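Local coordinates for protein short-chain dehydrogenase/reductase SDR (Vibrio parahaemolyticus, PDB 3GUY) that probably catalyses an NAD(P)-dependent oxidation or reduction, as members of the short-chain dehydrogenase/reductase family do, at residues F66-S79 with L114-I128. The protein carries 2 engineered substitutions. Numbering follows the deposited sequence.
Sequences FEQLDSIPSTVVHS and LVKRYKDQPVNVVMI
Strands 75-78 and 124-128 run parallel, their axes coming within 4.7 Å of each other at an angle of 10°, zipped by five backbone hydrogen bonds from Asn-124 N on Ser-74 O to Ile-128 N on His-78 O; the shortest two join Val-126 N to Val-76 O and His-78 N to Val-126 O, both 2.7 Å. On the sheet face bearing Val-76 and His-78, Leu-114 of helix 93-118 meets Val-76 tip to tip, its CD2 3.8 Å from Val-76 CG2. The same CD2 also lies 3.6 Å from Phe-66 CE1, tying helix 59-67 into this apolar cluster. Met-127, its chain bent at chi2 (-69°), brings CE against His-78 CD2. On the face bearing Thr-75, Val-77 and Val-126, Thr-75 CG2 meets Val-126 CG2 and Val-77 CG2 packs against Val-126 CB, while Val-77 CG1 touches Ile-128 CD1.

Near the strand entrances, Pro-73 CD sits over one face of the Tyr-118 ring in a CH-pi contact, 4.1 Å from its centroid. Phe-66 CD1 approaches the ring's edge, and a water links the phenol OH to Ser-71 O. Farther out, Arg-117, with its chain extended from CG to NE, gives Glu-67 OE1 a 2.8 Å bond from NH2 within a salt bridge, the guanidinium and carboxylate planes turned 59° apart. Arg-117 NE also forms a salt bridge with Glu-113, so carboxylates at two points of the guanidinium limit its rotation.

Strand 75-78 is the middle one of the seven-stranded Rossmann sheet, flanked by 4-7 and 124-128; strand 167-174 lies beyond 124-128, and helix 93-118 makes the beta-alpha-beta crossover from 75-78 to 124-128.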
loop_
_atom_site.group_PDB
_atom_site.type_symbol
_atom_site.label_atom_id
_atom_site.label_comp_id
_atom_site.label_asym_id
_atom_site.label_seq_id
_atom_site.Cartn_x
_atom_site.Cartn_y
_atom_site.Cartn_z
ATOM N N PHE D 66 26.367 16.673 13.478
ATOM C CA PHE D 66 27.224 15.590 13.052
ATOM C C PHE D 66 28.683 15.984 12.897
ATOM O O PHE D 66 29.556 15.132 13.062
ATOM C CB PHE D 66 26.679 14.922 11.803
ATOM C CG PHE D 66 25.431 14.151 12.080
ATOM C CD1 PHE D 66 25.493 12.926 12.709
ATOM C CD2 PHE D 66 24.193 14.698 11.811
ATOM C CE1 PHE D 66 24.333 12.241 13.019
ATOM C CE2 PHE D 66 23.040 14.012 12.111
ATOM C CZ PHE D 66 23.116 12.789 12.722
ATOM N N GLU D 67 28.934 17.257 12.601
ATOM C CA GLU D 67 30.301 17.748 12.441
ATOM C C GLU D 67 31.081 17.577 13.751
ATOM O O GLU D 67 32.242 17.201 13.746
ATOM C CB GLU D 67 30.293 19.227 12.045
ATOM C CG GLU D 67 31.664 19.782 11.660
ATOM C CD GLU D 67 32.221 19.167 10.379
ATOM O OE1 GLU D 67 31.441 18.944 9.428
ATOM O OE2 GLU D 67 33.451 18.920 10.322
ATOM N N GLN D 68 30.420 17.829 14.867
ATOM C CA GLN D 68 31.096 17.864 16.160
ATOM C C GLN D 68 31.261 16.487 16.801
ATOM O O GLN D 68 31.798 16.395 17.878
ATOM C CB GLN D 68 30.347 18.822 17.110
ATOM C CG GLN D 68 30.378 20.286 16.654
ATOM C CD GLN D 68 31.799 20.840 16.613
ATOM O OE1 GLN D 68 32.268 21.353 15.581
ATOM N NE2 GLN D 68 32.509 20.696 17.725
ATOM N N LEU D 69 30.799 15.420 16.157
ATOM C CA LEU D 69 30.963 14.092 16.720
ATOM C C LEU D 69 32.417 13.702 16.585
ATOM O O LEU D 69 33.081 14.134 15.643
ATOM C CB LEU D 69 30.085 13.064 15.995
ATOM C CG LEU D 69 28.585 13.123 16.268
ATOM C CD1 LEU D 69 27.890 12.051 15.449
ATOM C CD2 LEU D 69 28.309 12.964 17.753
ATOM N N ASP D 70 32.890 12.878 17.520
ATOM C CA ASP D 70 34.285 12.414 17.531
ATOM C C ASP D 70 34.579 11.174 16.684
ATOM O O ASP D 70 35.737 10.886 16.398
ATOM C CB ASP D 70 34.750 12.178 18.972
ATOM C CG ASP D 70 35.204 13.454 19.636
ATOM O OD1 ASP D 70 35.458 14.434 18.912
ATOM O OD2 ASP D 70 35.304 13.486 20.875
ATOM N N SER D 71 33.548 10.448 16.278
ATOM C CA SER D 71 33.743 9.260 15.460
ATOM C C SER D 71 32.503 9.032 14.602
ATOM O O SER D 71 31.509 9.761 14.732
ATOM C CB SER D 71 34.014 8.045 16.359
ATOM O OG SER D 71 33.084 7.978 17.414
ATOM N N ILE D 72 32.585 8.033 13.728
ATOM C CA ILE D 72 31.524 7.679 12.825
ATOM C C ILE D 72 30.533 6.855 13.644
ATOM O O ILE D 72 30.910 5.866 14.263
ATOM C CB ILE D 72 32.051 6.826 11.670
ATOM C CG1 ILE D 72 33.103 7.588 10.862
ATOM C CG2 ILE D 72 30.932 6.368 10.737
ATOM C CD1 ILE D 72 33.914 6.658 9.987
ATOM N N PRO D 73 29.259 7.248 13.647
ATOM C CA PRO D 73 28.332 6.396 14.391
ATOM C C PRO D 73 28.165 5.034 13.735
ATOM O O PRO D 73 28.314 4.903 12.520
ATOM C CB PRO D 73 27.025 7.180 14.371
ATOM C CG PRO D 73 27.154 8.166 13.297
ATOM C CD PRO D 73 28.609 8.453 13.102
ATOM N N SER D 74 27.896 4.026 14.549
ATOM C CA SER D 74 27.602 2.709 14.022
ATOM C C SER D 74 26.076 2.540 13.864
ATOM O O SER D 74 25.615 1.796 13.007
ATOM C CB SER D 74 28.142 1.651 14.970
ATOM O OG SER D 74 27.546 1.795 16.246
ATOM N N THR D 75 25.321 3.222 14.725
ATOM C CA THR D 75 23.861 3.293 14.591
ATOM C C THR D 75 23.429 4.737 14.824
ATOM O O THR D 75 24.040 5.470 15.626
ATOM C CB THR D 75 23.161 2.343 15.611
ATOM O OG1 THR D 75 23.713 1.028 15.470
ATOM C CG2 THR D 75 21.649 2.256 15.380
ATOM N N VAL D 76 22.408 5.143 14.066
ATOM C CA VAL D 76 21.690 6.363 14.306
ATOM C C VAL D 76 20.197 6.035 14.379
ATOM O O VAL D 76 19.620 5.428 13.469
ATOM C CB VAL D 76 21.948 7.432 13.235
ATOM C CG1 VAL D 76 21.164 8.652 13.606
ATOM C CG2 VAL D 76 23.481 7.721 13.077
ATOM N N VAL D 77 19.592 6.389 15.485
ATOM C CA VAL D 77 18.211 6.113 15.681
ATOM C C VAL D 77 17.487 7.443 15.633
ATOM O O VAL D 77 17.688 8.306 16.494
ATOM C CB VAL D 77 17.938 5.415 16.990
ATOM C CG1 VAL D 77 16.429 5.273 17.203
ATOM C CG2 VAL D 77 18.652 4.052 17.005
ATOM N N HIS D 78 16.618 7.608 14.654
ATOM C CA HIS D 78 15.847 8.841 14.588
ATOM C C HIS D 78 14.466 8.594 15.172
ATOM O O HIS D 78 13.666 7.884 14.571
ATOM C CB HIS D 78 15.777 9.352 13.135
ATOM C CG HIS D 78 15.017 10.636 12.971
ATOM N ND1 HIS D 78 15.423 11.818 13.543
ATOM C CD2 HIS D 78 13.836 10.909 12.357
ATOM C CE1 HIS D 78 14.554 12.780 13.255
ATOM N NE2 HIS D 78 13.572 12.253 12.545
ATOM N N SER D 79 14.212 9.162 16.342
ATOM C CA SER D 79 12.929 9.055 17.034
ATOM C C SER D 79 12.238 10.395 17.342
ATOM O O SER D 79 11.200 10.414 18.029
ATOM C CB SER D 79 13.054 8.211 18.312
ATOM O OG SER D 79 13.492 8.964 19.456
ATOM N N LEU D 114 23.000 12.226 7.125
ATOM C CA LEU D 114 23.524 10.858 7.189
ATOM C C LEU D 114 24.001 10.308 5.853
ATOM O O LEU D 114 25.096 9.700 5.790
ATOM C CB LEU D 114 22.528 9.903 7.876
ATOM C CG LEU D 114 22.247 10.261 9.333
ATOM C CD1 LEU D 114 21.131 9.321 9.868
ATOM C CD2 LEU D 114 23.547 10.194 10.204
ATOM N N VAL D 115 23.241 10.537 4.770
ATOM C CA VAL D 115 23.615 9.991 3.467
ATOM C C VAL D 115 24.800 10.730 2.874
ATOM O O VAL D 115 25.656 10.132 2.236
ATOM C CB VAL D 115 22.435 9.988 2.464
ATOM C CG1 VAL D 115 22.863 9.500 1.122
ATOM C CG2 VAL D 115 21.275 9.071 2.997
ATOM N N LYS D 116 24.820 12.033 3.080
ATOM C CA LYS D 116 25.929 12.910 2.667
ATOM C C LYS D 116 27.243 12.399 3.278
ATOM O O LYS D 116 28.194 12.177 2.557
ATOM C CB LYS D 116 25.662 14.359 3.125
ATOM C CG LYS D 116 26.495 15.401 2.401
ATOM C CD LYS D 116 26.007 16.843 2.689
ATOM C CE LYS D 116 26.653 17.860 1.746
ATOM N NZ LYS D 116 25.851 17.946 0.472
ATOM N N ARG D 117 27.247 12.157 4.577
ATOM C CA ARG D 117 28.491 11.895 5.321
ATOM C C ARG D 117 28.862 10.410 5.371
ATOM O O ARG D 117 30.060 10.068 5.320
ATOM C CB ARG D 117 28.384 12.424 6.746
ATOM C CG ARG D 117 28.387 13.926 6.874
ATOM C CD ARG D 117 28.104 14.299 8.328
ATOM N NE ARG D 117 28.089 15.742 8.524
ATOM C CZ ARG D 117 29.121 16.504 8.901
ATOM N NH1 ARG D 117 30.302 15.969 9.170
ATOM N NH2 ARG D 117 28.948 17.817 9.040
ATOM N N TYR D 118 27.870 9.527 5.446
ATOM C CA TYR D 118 28.128 8.138 5.844
ATOM C C TYR D 118 27.548 7.084 4.932
ATOM O O TYR D 118 27.423 5.938 5.339
ATOM C CB TYR D 118 27.584 7.880 7.252
ATOM C CG TYR D 118 27.946 8.918 8.268
ATOM C CD1 TYR D 118 29.271 9.375 8.408
ATOM C CD2 TYR D 118 26.971 9.432 9.122
ATOM C CE1 TYR D 118 29.589 10.334 9.365
ATOM C CE2 TYR D 118 27.266 10.382 10.048
ATOM C CZ TYR D 118 28.575 10.835 10.183
ATOM O OH TYR D 118 28.815 11.781 11.135
ATOM N N LYS D 119 27.196 7.428 3.710
ATOM C CA LYS D 119 26.562 6.429 2.841
ATOM C C LYS D 119 27.467 5.239 2.534
ATOM O O LYS D 119 26.976 4.138 2.319
ATOM C CB LYS D 119 26.008 7.042 1.548
ATOM C CG LYS D 119 27.002 7.761 0.697
ATOM C CD LYS D 119 26.421 8.176 -0.643
ATOM C CE LYS D 119 27.377 9.075 -1.444
ATOM N NZ LYS D 119 27.647 10.388 -0.791
ATOM N N ASP D 120 28.780 5.459 2.480
ATOM C CA ASP D 120 29.741 4.391 2.154
ATOM C C ASP D 120 30.304 3.720 3.437
ATOM O O ASP D 120 31.226 2.903 3.363
ATOM C CB ASP D 120 30.875 4.952 1.284
ATOM C CG ASP D 120 30.450 5.228 -0.168
ATOM O OD1 ASP D 120 29.393 4.723 -0.625
ATOM O OD2 ASP D 120 31.197 5.945 -0.884
ATOM N N GLN D 121 29.733 4.071 4.598
ATOM C CA GLN D 121 30.071 3.483 5.904
ATOM C C GLN D 121 28.966 2.505 6.339
ATOM O O GLN D 121 27.802 2.724 6.045
ATOM C CB GLN D 121 30.170 4.568 6.980
ATOM C CG GLN D 121 31.224 5.649 6.737
ATOM C CD GLN D 121 32.653 5.140 6.890
ATOM O OE1 GLN D 121 32.921 4.153 7.587
ATOM N NE2 GLN D 121 33.580 5.822 6.230
ATOM N N PRO D 122 29.324 1.432 7.053
ATOM C CA PRO D 122 28.284 0.492 7.518
ATOM C C PRO D 122 27.513 1.092 8.710
ATOM O O PRO D 122 27.790 0.796 9.852
ATOM C CB PRO D 122 29.089 -0.754 7.903
ATOM C CG PRO D 122 30.429 -0.173 8.405
ATOM C CD PRO D 122 30.668 1.099 7.577
ATOM N N VAL D 123 26.586 1.986 8.433
ATOM C CA VAL D 123 25.789 2.597 9.494
ATOM C C VAL D 123 24.371 2.016 9.374
ATOM O O VAL D 123 23.934 1.706 8.294
ATOM C CB VAL D 123 25.776 4.145 9.397
ATOM C CG1 VAL D 123 24.925 4.769 10.534
ATOM C CG2 VAL D 123 27.172 4.688 9.470
ATOM N N ASN D 124 23.711 1.797 10.499
ATOM C CA ASN D 124 22.317 1.343 10.507
ATOM C C ASN D 124 21.517 2.545 10.925
ATOM O O ASN D 124 21.694 3.058 12.034
ATOM C CB ASN D 124 22.083 0.186 11.510
ATOM C CG ASN D 124 22.536 -1.178 10.967
ATOM O OD1 ASN D 124 22.679 -1.375 9.739
ATOM N ND2 ASN D 124 22.778 -2.135 11.896
ATOM N N VAL D 125 20.690 3.051 10.011
ATOM C CA VAL D 125 19.867 4.189 10.311
ATOM C C VAL D 125 18.482 3.671 10.654
ATOM O O VAL D 125 17.820 3.083 9.822
ATOM C CB VAL D 125 19.853 5.146 9.125
ATOM C CG1 VAL D 125 18.949 6.285 9.408
ATOM C CG2 VAL D 125 21.309 5.640 8.882
ATOM N N VAL D 126 18.084 3.845 11.893
ATOM C CA VAL D 126 16.813 3.364 12.357
ATOM C C VAL D 126 15.836 4.531 12.329
ATOM O O VAL D 126 15.858 5.418 13.193
ATOM C CB VAL D 126 16.886 2.774 13.762
ATOM C CG1 VAL D 126 15.473 2.318 14.216
ATOM C CG2 VAL D 126 17.932 1.620 13.826
ATOM N N MET D 127 14.930 4.495 11.361
ATOM C CA MET D 127 13.913 5.556 11.257
ATOM C C MET D 127 12.596 5.179 11.952
ATOM O O MET D 127 11.850 4.325 11.492
ATOM C CB MET D 127 13.713 5.888 9.790
ATOM C CG MET D 127 14.997 6.420 9.074
ATOM S SD MET D 127 15.577 8.101 9.580
ATOM C CE MET D 127 13.936 8.892 9.261
ATOM N N ILE D 128 12.278 5.838 13.060
ATOM C CA ILE D 128 11.057 5.511 13.775
ATOM C C ILE D 128 9.909 6.379 13.277
ATOM O O ILE D 128 9.986 7.621 13.297
ATOM C CB ILE D 128 11.213 5.615 15.281
ATOM C CG1 ILE D 128 12.363 4.671 15.741
ATOM C CG2 ILE D 128 9.902 5.282 15.973
ATOM C CD1 ILE D 128 12.650 4.787 17.168
HETATM O O HOH W 1 31.053 11.392 12.600
#